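Local coordinates for protein riboflavin kinase, putative (Trypanosoma brucei, PDB 3BNW) that probably phosphorylates riboflavin with ATP to make FMN, the single step of the ATP-dependent route to this flavin cofactor, at residues G43-V48 / T171-E176; N57-G62 / A83-F88; E123-G128 / D138-D143. One frame throughout, in Å; residues are numbered along the deposited sequence.

Contact 1 (G43-V48 / T171-E176)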
loop_
_atom_site.group_PDB
_atom_site.type_symbol
_atom_site.label_atom_id
_atom_site.label_comp_id
_atom_site.label_asym_id
_atom_site.label_seq_id
_atom_site.Cartn_x
_atom_site.Cartn_y
_atom_site.Cartn_z
ATOM N N GLY A 43 -2.638 1.815 10.599
ATOM C CA GLY A 43 -2.210 2.100 11.965
ATOM C C GLY A 43 -0.864 1.478 12.276
ATOM O O GLY A 43 -0.706 0.260 12.198
ATOM N N LEU A 44 0.109 2.322 12.619
ATOM C CA LEU A 44 1.458 1.872 12.933
ATOM C C LEU A 44 1.734 1.997 14.429
ATOM O O LEU A 44 0.936 2.568 15.172
ATOM C CB LEU A 44 2.486 2.696 12.153
ATOM C CG LEU A 44 2.243 2.879 10.651
ATOM C CD1 LEU A 44 3.342 3.740 10.025
ATOM C CD2 LEU A 44 2.136 1.531 9.946
ATOM N N ASP A 45 2.866 1.443 14.855
ATOM C CA ASP A 45 3.398 1.659 16.202
ATOM C C ASP A 45 4.882 2.010 16.088
ATOM O O ASP A 45 5.422 2.047 14.982
ATOM C CB ASP A 45 3.162 0.431 17.097
ATOM C CG ASP A 45 3.851 -0.833 16.586
ATOM O OD1 ASP A 45 4.710 -0.757 15.680
ATOM O OD2 ASP A 45 3.528 -1.917 17.111
ATOM N N LYS A 46 5.535 2.262 17.219
ATOM C CA LYS A 46 6.919 2.748 17.224
ATOM C C LYS A 46 7.888 1.823 16.479
ATOM O O LYS A 46 8.761 2.296 15.741
ATOM C CB LYS A 46 7.411 2.965 18.660
ATOM C CG LYS A 46 8.725 3.745 18.749
ATOM C CD LYS A 46 9.223 3.917 20.184
ATOM C CE LYS A 46 8.440 4.979 20.951
ATOM N NZ LYS A 46 7.110 4.491 21.424
ATOM N N ASP A 47 7.727 0.515 16.673
ATOM C CA ASP A 47 8.609 -0.485 16.063
ATOM C C ASP A 47 8.426 -0.574 14.548
ATOM O O ASP A 47 9.400 -0.629 13.803
ATOM C CB ASP A 47 8.370 -1.859 16.705
ATOM C CG ASP A 47 9.147 -2.975 16.020
ATOM O OD1 ASP A 47 10.217 -3.366 16.539
ATOM O OD2 ASP A 47 8.685 -3.462 14.963
ATOM N N VAL A 48 7.176 -0.601 14.099
ATOM C CA VAL A 48 6.878 -0.731 12.675
ATOM C C VAL A 48 7.241 0.546 11.912
ATOM O O VAL A 48 7.672 0.477 10.762
ATOM C CB VAL A 48 5.400 -1.106 12.443
ATOM C CG1 VAL A 48 5.056 -1.067 10.960
ATOM C CG2 VAL A 48 5.112 -2.484 13.017
ATOM N N THR A 171 -0.826 -10.322 16.201
ATOM C CA THR A 171 0.070 -9.174 16.304
ATOM C C THR A 171 -0.267 -8.124 15.245
ATOM O O THR A 171 -0.080 -8.355 14.051
ATOM C CB THR A 171 1.555 -9.607 16.144
ATOM O OG1 THR A 171 1.892 -10.554 17.168
ATOM C CG2 THR A 171 2.502 -8.404 16.229
ATOM N N ILE A 172 -0.772 -6.978 15.695
ATOM C CA ILE A 172 -1.023 -5.824 14.821
ATOM C C ILE A 172 -0.504 -4.542 15.484
ATOM O O ILE A 172 -0.754 -4.314 16.669
ATOM C CB ILE A 172 -2.527 -5.637 14.474
ATOM C CG1 ILE A 172 -3.421 -6.110 15.632
ATOM C CG2 ILE A 172 -2.876 -6.367 13.178
ATOM C CD1 ILE A 172 -4.864 -5.656 15.537
ATOM N N PRO A 173 0.242 -3.711 14.734
ATOM C CA PRO A 173 0.720 -3.965 13.375
ATOM C C PRO A 173 1.839 -5.019 13.322
ATOM O O PRO A 173 2.358 -5.441 14.362
ATOM C CB PRO A 173 1.249 -2.595 12.932
ATOM C CG PRO A 173 1.647 -1.927 14.185
ATOM C CD PRO A 173 0.661 -2.384 15.220
ATOM N N TYR A 174 2.185 -5.440 12.109
ATOM C CA TYR A 174 3.279 -6.382 11.894
ATOM C C TYR A 174 4.014 -6.079 10.584
ATOM O O TYR A 174 3.382 -5.827 9.559
ATOM C CB TYR A 174 2.753 -7.824 11.880
ATOM C CG TYR A 174 3.854 -8.836 11.704
ATOM C CD1 TYR A 174 4.093 -9.431 10.468
ATOM C CD2 TYR A 174 4.686 -9.169 12.765
ATOM C CE1 TYR A 174 5.122 -10.343 10.302
ATOM C CE2 TYR A 174 5.713 -10.079 12.611
ATOM C CZ TYR A 174 5.929 -10.661 11.379
ATOM O OH TYR A 174 6.956 -11.566 11.236
ATOM N N PHE A 175 5.345 -6.119 10.634
ATOM C CA PHE A 175 6.198 -5.886 9.472
ATOM C C PHE A 175 7.120 -7.088 9.266
ATOM O O PHE A 175 7.614 -7.652 10.241
ATOM C CB PHE A 175 7.030 -4.612 9.695
ATOM C CG PHE A 175 8.091 -4.364 8.644
ATOM C CD1 PHE A 175 9.319 -5.015 8.702
ATOM C CD2 PHE A 175 7.873 -3.459 7.616
ATOM C CE1 PHE A 175 10.296 -4.790 7.743
ATOM C CE2 PHE A 175 8.858 -3.226 6.654
ATOM C CZ PHE A 175 10.068 -3.897 6.722
ATOM N N GLU A 176 7.360 -7.463 8.006
ATOM C CA GLU A 176 8.322 -8.532 7.677
ATOM C C GLU A 176 9.002 -8.371 6.307
ATOM O O GLU A 176 8.341 -8.114 5.310
ATOM C CB GLU A 176 7.636 -9.903 7.741
ATOM C CG GLU A 176 8.529 -11.041 7.243
ATOM C CD GLU A 176 8.015 -12.426 7.572
ATOM O OE1 GLU A 176 7.093 -12.559 8.400
ATOM O OE2 GLU A 176 8.547 -13.391 6.992
#

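Contact 2 (N57-G62 / A83-F88)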
loop_
_atom_site.group_PDB
_atom_site.type_symbol
_atom_site.label_atom_id
_atom_site.label_comp_id
_atom_site.label_asym_id
_atom_site.label_seq_id
_atom_site.Cartn_x
_atom_site.Cartn_y
_atom_site.Cartn_z
ATOM N N ASN A 57 9.278 9.002 2.012
ATOM C CA ASN A 57 9.374 9.951 0.895
ATOM C C ASN A 57 9.139 9.269 -0.452
ATOM O O ASN A 57 9.623 9.734 -1.475
ATOM C CB ASN A 57 10.721 10.705 0.909
ATOM C CG ASN A 57 10.677 12.030 0.149
ATOM O OD1 ASN A 57 11.606 12.361 -0.584
ATOM N ND2 ASN A 57 9.604 12.792 0.330
ATOM N N LEU A 58 8.370 8.180 -0.446
ATOM C CA LEU A 58 8.147 7.372 -1.650
ATOM C C LEU A 58 6.691 7.015 -1.883
ATOM O O LEU A 58 5.913 6.877 -0.937
ATOM C CB LEU A 58 8.916 6.053 -1.558
ATOM C CG LEU A 58 10.422 6.103 -1.368
ATOM C CD1 LEU A 58 10.943 4.672 -1.172
ATOM C CD2 LEU A 58 11.108 6.797 -2.543
ATOM N N VAL A 59 6.347 6.853 -3.160
ATOM C CA VAL A 59 5.126 6.166 -3.576
ATOM C C VAL A 59 5.532 4.760 -4.014
ATOM O O VAL A 59 6.396 4.601 -4.887
ATOM C CB VAL A 59 4.428 6.854 -4.763
ATOM C CG1 VAL A 59 3.180 6.067 -5.165
ATOM C CG2 VAL A 59 4.084 8.297 -4.423
ATOM N N VAL A 60 4.920 3.749 -3.401
ATOM C CA VAL A 60 5.280 2.352 -3.652
ATOM C C VAL A 60 4.080 1.588 -4.190
ATOM O O VAL A 60 2.975 2.108 -4.204
ATOM C CB VAL A 60 5.812 1.649 -2.372
ATOM C CG1 VAL A 60 7.066 2.352 -1.870
ATOM C CG2 VAL A 60 4.740 1.583 -1.290
ATOM N N TYR A 61 4.319 0.352 -4.623
ATOM C CA TYR A 61 3.285 -0.476 -5.217
ATOM C C TYR A 61 3.434 -1.942 -4.827
ATOM O O TYR A 61 4.489 -2.370 -4.360
ATOM C CB TYR A 61 3.317 -0.326 -6.741
ATOM C CG TYR A 61 4.569 -0.859 -7.407
ATOM C CD1 TYR A 61 4.637 -2.180 -7.848
ATOM C CD2 TYR A 61 5.679 -0.051 -7.603
ATOM C CE1 TYR A 61 5.778 -2.680 -8.457
ATOM C CE2 TYR A 61 6.823 -0.542 -8.217
ATOM C CZ TYR A 61 6.867 -1.860 -8.641
ATOM O OH TYR A 61 7.998 -2.363 -9.252
ATOM N N GLY A 62 2.368 -2.711 -5.029
ATOM C CA GLY A 62 2.393 -4.147 -4.756
ATOM C C GLY A 62 1.006 -4.748 -4.697
ATOM O O GLY A 62 0.073 -4.224 -5.294
ATOM N N ALA A 83 -1.106 1.150 -4.892
ATOM C CA ALA A 83 0.011 2.066 -4.704
ATOM C C ALA A 83 -0.150 2.661 -3.314
ATOM O O ALA A 83 -1.232 2.574 -2.725
ATOM C CB ALA A 83 0.001 3.145 -5.757
ATOM N N ALA A 84 0.909 3.256 -2.779
ATOM C CA ALA A 84 0.855 3.801 -1.421
ATOM C C ALA A 84 1.931 4.836 -1.196
ATOM O O ALA A 84 3.033 4.717 -1.735
ATOM C CB ALA A 84 1.000 2.677 -0.391
ATOM N N SER A 85 1.616 5.839 -0.381
ATOM C CA SER A 85 2.589 6.858 0.001
ATOM C C SER A 85 3.087 6.592 1.415
ATOM O O SER A 85 2.286 6.383 2.328
ATOM C CB SER A 85 1.965 8.250 -0.071
ATOM O OG SER A 85 1.476 8.519 -1.372
ATOM N N ILE A 86 4.411 6.596 1.584
ATOM C CA ILE A 86 5.043 6.472 2.899
ATOM C C ILE A 86 5.794 7.764 3.223
ATOM O O ILE A 86 6.825 8.056 2.609
ATOM C CB ILE A 86 6.024 5.270 2.963
ATOM C CG1 ILE A 86 5.269 3.946 2.814
ATOM C CG2 ILE A 86 6.800 5.264 4.281
ATOM C CD1 ILE A 86 5.060 3.511 1.386
ATOM N N GLY A 87 5.276 8.534 4.181
ATOM C CA GLY A 87 5.931 9.779 4.589
ATOM C C GLY A 87 5.456 10.308 5.935
ATOM O O GLY A 87 4.540 9.767 6.537
ATOM N N PHE A 88 6.098 11.385 6.387
ATOM C CA PHE A 88 5.753 12.044 7.645
ATOM C C PHE A 88 4.462 12.856 7.509
ATOM O O PHE A 88 4.079 13.256 6.408
ATOM C CB PHE A 88 6.903 12.941 8.104
#

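Contact 3 (E123-G128 / D138-D143)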
loop_
_atom_site.group_PDB
_atom_site.type_symbol
_atom_site.label_atom_id
_atom_site.label_comp_id
_atom_site.label_asym_id
_atom_site.label_seq_id
_atom_site.Cartn_x
_atom_site.Cartn_y
_atom_site.Cartn_z
ATOM N N GLU A 123 9.143 0.636 -5.880
ATOM C CA GLU A 123 8.942 2.075 -5.764
ATOM C C GLU A 123 8.677 2.736 -7.115
ATOM O O GLU A 123 9.289 2.382 -8.123
ATOM C CB GLU A 123 10.159 2.709 -5.100
ATOM C CG GLU A 123 11.468 2.556 -5.865
ATOM C CD GLU A 123 12.664 2.843 -5.000
ATOM O OE1 GLU A 123 12.465 3.332 -3.871
ATOM O OE2 GLU A 123 13.805 2.572 -5.439
ATOM N N ILE A 124 7.762 3.703 -7.120
ATOM C CA ILE A 124 7.373 4.410 -8.341
ATOM C C ILE A 124 8.173 5.705 -8.485
ATOM O O ILE A 124 8.799 5.955 -9.519
ATOM C CB ILE A 124 5.862 4.739 -8.339
ATOM C CG1 ILE A 124 5.038 3.451 -8.173
ATOM C CG2 ILE A 124 5.478 5.485 -9.611
ATOM C CD1 ILE A 124 3.535 3.633 -8.295
ATOM N N ARG A 125 8.161 6.509 -7.426
ATOM C CA ARG A 125 8.775 7.828 -7.428
ATOM C C ARG A 125 8.795 8.348 -5.995
ATOM O O ARG A 125 8.217 7.726 -5.101
ATOM C CB ARG A 125 7.937 8.774 -8.282
ATOM C CG ARG A 125 6.509 8.898 -7.767
ATOM C CD ARG A 125 5.574 9.516 -8.749
ATOM N NE ARG A 125 4.220 9.614 -8.195
ATOM C CZ ARG A 125 3.814 10.574 -7.361
ATOM N NH1 ARG A 125 4.659 11.502 -6.934
ATOM N NH2 ARG A 125 2.560 10.595 -6.925
ATOM N N SER A 126 9.434 9.498 -5.787
ATOM C CA SER A 126 9.281 10.239 -4.536
ATOM C C SER A 126 7.920 10.926 -4.523
ATOM O O SER A 126 7.325 11.166 -5.571
ATOM C CB SER A 126 10.381 11.284 -4.361
ATOM O OG SER A 126 10.335 12.241 -5.395
ATOM N N MET A 127 7.437 11.243 -3.327
ATOM C CA MET A 127 6.137 11.878 -3.164
ATOM C C MET A 127 6.068 13.234 -3.853
ATOM O O MET A 127 5.030 13.594 -4.408
ATOM C CB MET A 127 5.790 12.010 -1.681
ATOM C CG MET A 127 5.355 10.684 -1.059
ATOM S SD MET A 127 5.051 10.766 0.712
ATOM C CE MET A 127 4.101 12.270 0.854
ATOM N N GLY A 128 7.171 13.982 -3.803
ATOM C CA GLY A 128 7.309 15.234 -4.556
ATOM C C GLY A 128 6.196 16.249 -4.348
ATOM O O GLY A 128 5.601 16.327 -3.274
ATOM N N ASP A 138 -2.504 13.605 -13.864
ATOM C CA ASP A 138 -1.685 12.921 -14.865
ATOM C C ASP A 138 -0.608 12.047 -14.229
ATOM O O ASP A 138 -0.169 11.073 -14.838
ATOM C CB ASP A 138 -1.046 13.920 -15.837
ATOM C CG ASP A 138 -2.049 14.493 -16.835
ATOM O OD1 ASP A 138 -3.109 13.865 -17.068
ATOM O OD2 ASP A 138 -1.774 15.578 -17.394
ATOM N N THR A 139 -0.187 12.387 -13.012
ATOM C CA THR A 139 0.812 11.593 -12.301
ATOM C C THR A 139 0.196 10.375 -11.608
ATOM O O THR A 139 0.796 9.308 -11.611
ATOM C CB THR A 139 1.625 12.456 -11.308
ATOM O OG1 THR A 139 2.334 13.458 -12.045
ATOM C CG2 THR A 139 2.635 11.611 -10.530
ATOM N N ILE A 140 -0.992 10.521 -11.030
ATOM C CA ILE A 140 -1.679 9.367 -10.442
ATOM C C ILE A 140 -2.050 8.340 -11.518
ATOM O O ILE A 140 -1.881 7.140 -11.309
ATOM C CB ILE A 140 -2.954 9.754 -9.659
ATOM C CG1 ILE A 140 -2.654 10.790 -8.567
ATOM C CG2 ILE A 140 -3.573 8.522 -9.036
ATOM C CD1 ILE A 140 -1.314 10.616 -7.877
ATOM N N LYS A 141 -2.555 8.816 -12.657
ATOM C CA LYS A 141 -2.817 7.952 -13.817
ATOM C C LYS A 141 -1.557 7.208 -14.266
ATOM O O LYS A 141 -1.616 6.029 -14.623
ATOM C CB LYS A 141 -3.370 8.762 -14.990
ATOM C CG LYS A 141 -4.888 8.892 -15.013
ATOM C CD LYS A 141 -5.349 10.154 -15.769
ATOM C CE LYS A 141 -4.911 10.186 -17.241
ATOM N NZ LYS A 141 -4.889 11.578 -17.799
ATOM N N SER A 142 -0.424 7.904 -14.253
ATOM C CA SER A 142 0.854 7.285 -14.577
ATOM C C SER A 142 1.285 6.274 -13.510
ATOM O O SER A 142 1.876 5.253 -13.838
ATOM C CB SER A 142 1.935 8.349 -14.759
ATOM O OG SER A 142 1.620 9.199 -15.846
ATOM N N ASP A 143 0.997 6.564 -12.242
ATOM C CA ASP A 143 1.296 5.640 -11.152
ATOM C C ASP A 143 0.434 4.388 -11.256
ATOM O O ASP A 143 0.934 3.274 -11.123
ATOM C CB ASP A 143 1.032 6.284 -9.787
ATOM C CG ASP A 143 1.935 7.463 -9.498
ATOM O OD1 ASP A 143 3.034 7.581 -10.092
ATOM O OD2 ASP A 143 1.530 8.278 -8.646
#

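Contact 1 (G43-V48 / T171-E176)
The flat carboxylate of Asp45 lies with one face against the ring of Pro173: Pro173 CG sits almost straight above Asp45 CG at 3.4 Å, while Asp45 OD2 is 3.5 Å from Pro173 CD. At the rim of the same carboxylate, Val48 N meets Asp45 OD1 almost end-on to the C-O bond, at 2.9 Å and with a nearly straight N-H (164°). Aspartate suits this place because it is the N-cap of helix 46-52 and takes up an N-H that has no carbonyl a turn earlier. Its CG tucks between its own N and C (chi1 61°), bringing OD1 round to the first turn; the bond in turn helps to hold the tilt of the plane on which the proline rests. On the 171-176 side, the edge of the Tyr174 ring faces Glu176, with Tyr174 OH 3.0 Å from Glu176 OE1, which it approaches from 40° above the carboxylate plane.

The start of helix 46-52 packs here on the antiparallel, barrel-like sheet of the riboflavin kinase fold, where strand 174-177 pairs with strand 18-25. No hydrogen bond joins the two segments, and Pro173, which lacks an N-H to offer, acts as a wedge. The peptide bond before it is cis, a kink just ahead of the strand, and its ring fits between the loop at Gly43 and the helix start. Pro173 CB touches Gly43 O at 3.5 Å, and Val48 CG2 presses on Pro173 CG at 3.7 Å. The two branches of Val48 divide the work: CG2 meets the proline, whereas CG1 reaches Phe175 CB at 4.3 Å. Beyond that carbon the Phe175 ring turns off to stack with Phe18 and to pack on Cys51 and Leu52 of the helix.

Contact 2 (N57-G62 / A83-F88)
Val60 and Ile86 make the closest side-chain contact between these two antiparallel strands. They are diagonal rather than paired, and the tip of the isoleucine bends over to the valine: with chi2 at 87°, Ile86 CD1 turns along the strand and ends 3.3 Å from Val60 CG2, a tight approach, touching Val60 CG1 more lightly. The two side chains cross at about a right angle. Ala84, the hydrogen-bonded partner of Val60, is small enough to sit beside this knob, its CB 4.0 Å from Val60 CG2. On the reverse face Val59 CG2 leans on Ser85 OG, and Tyr61, the non-hydrogen-bonded partner of Ala83, carries its ring away from this strand to pack on Thr147 and Met150 of helix 133-151.

Val60 N to Ala84 O, at 2.7 Å, is a firm backbone bond; its counterpart from Ala84 N to Val60 O is more bent, at 136°. Near Asn57 the regular pattern breaks in a G1 beta bulge: Asn57 N donates to Ile86 O at 2.7 Å, and the same oxygen takes a weak bond from Leu58 N. The bulge needs a positive phi, here 78°, which asparagine tolerates better than most residues. Backbone bonds thus set the register, while the buried aliphatic groups of Val60, Ala84 and Ile86 add only apolar contact on their face and Ser85 sends its hydroxyl to Tyr102 on the other.

Contact 3 (E123-G128 / D138-D143)
Arg125 and Asp143 make the tight half of this contact. The guanidinium and carboxylate planes lie only 12° apart, and the arginine grips side-on: Arg125 NE is 3.0 Å from both Asp143 OD1 and Asp143 OD2, and Arg125 NH2 adds a bond of 3.1 Å to OD2. All three bonds reach the syn side of the carboxylate, which should stabilise its negative charge even though Asp143 is buried. Ile124 CG2 packs 3.3 Å from Asp143 OD1, and Ile124 CD1 touches Asp143 CB. An arginine fits because its chain, extended from CG to NE, spans the gap from strand to helix. Thr139 CG2 lies over one guanidinium face, offset toward its rim, 3.4 Å above the plane, leaving the threonine hydroxyl to bond Ala135 O.

Toward solvent the packing thins. Exposed Ile140 merely brings CD1 to 4.0 Å from Arg125 NH2, and Lys141 pairs with Asp138 on the surface. The axes of strand 123-126 and helix 138-143, 10.1 Å apart at closest approach, run nearly antiparallel, at 158°, the spacing of a helix laid on a sheet: helix 133-151 packs back along strand 115-126, on the outside of the riboflavin kinase barrel.

From the N terminus, segment 43-48 comes first, but its partner, 171-176, is near the chain's end, so contact 1 encloses both the others. Within that long loop, contact 2 closes a short hairpin-like excursion, 57-62 with 83-88, before contact 3 joins 123-128 to 138-143; these two follow in series and none cross. Contacts 2 and 3 adjoin through neighbouring strands 58-69 and 115-126, where Val59 N and O probably bond Arg125 O and Ile124 N, each at 2.8 Å. Contact 1 lies across the molecule from contact 3, their centres about 25 Å apart, yet both reach the same sheet, one through helix 46-52 and strand 174-177, the other through strand 115-126, on which helix 133-151 packs.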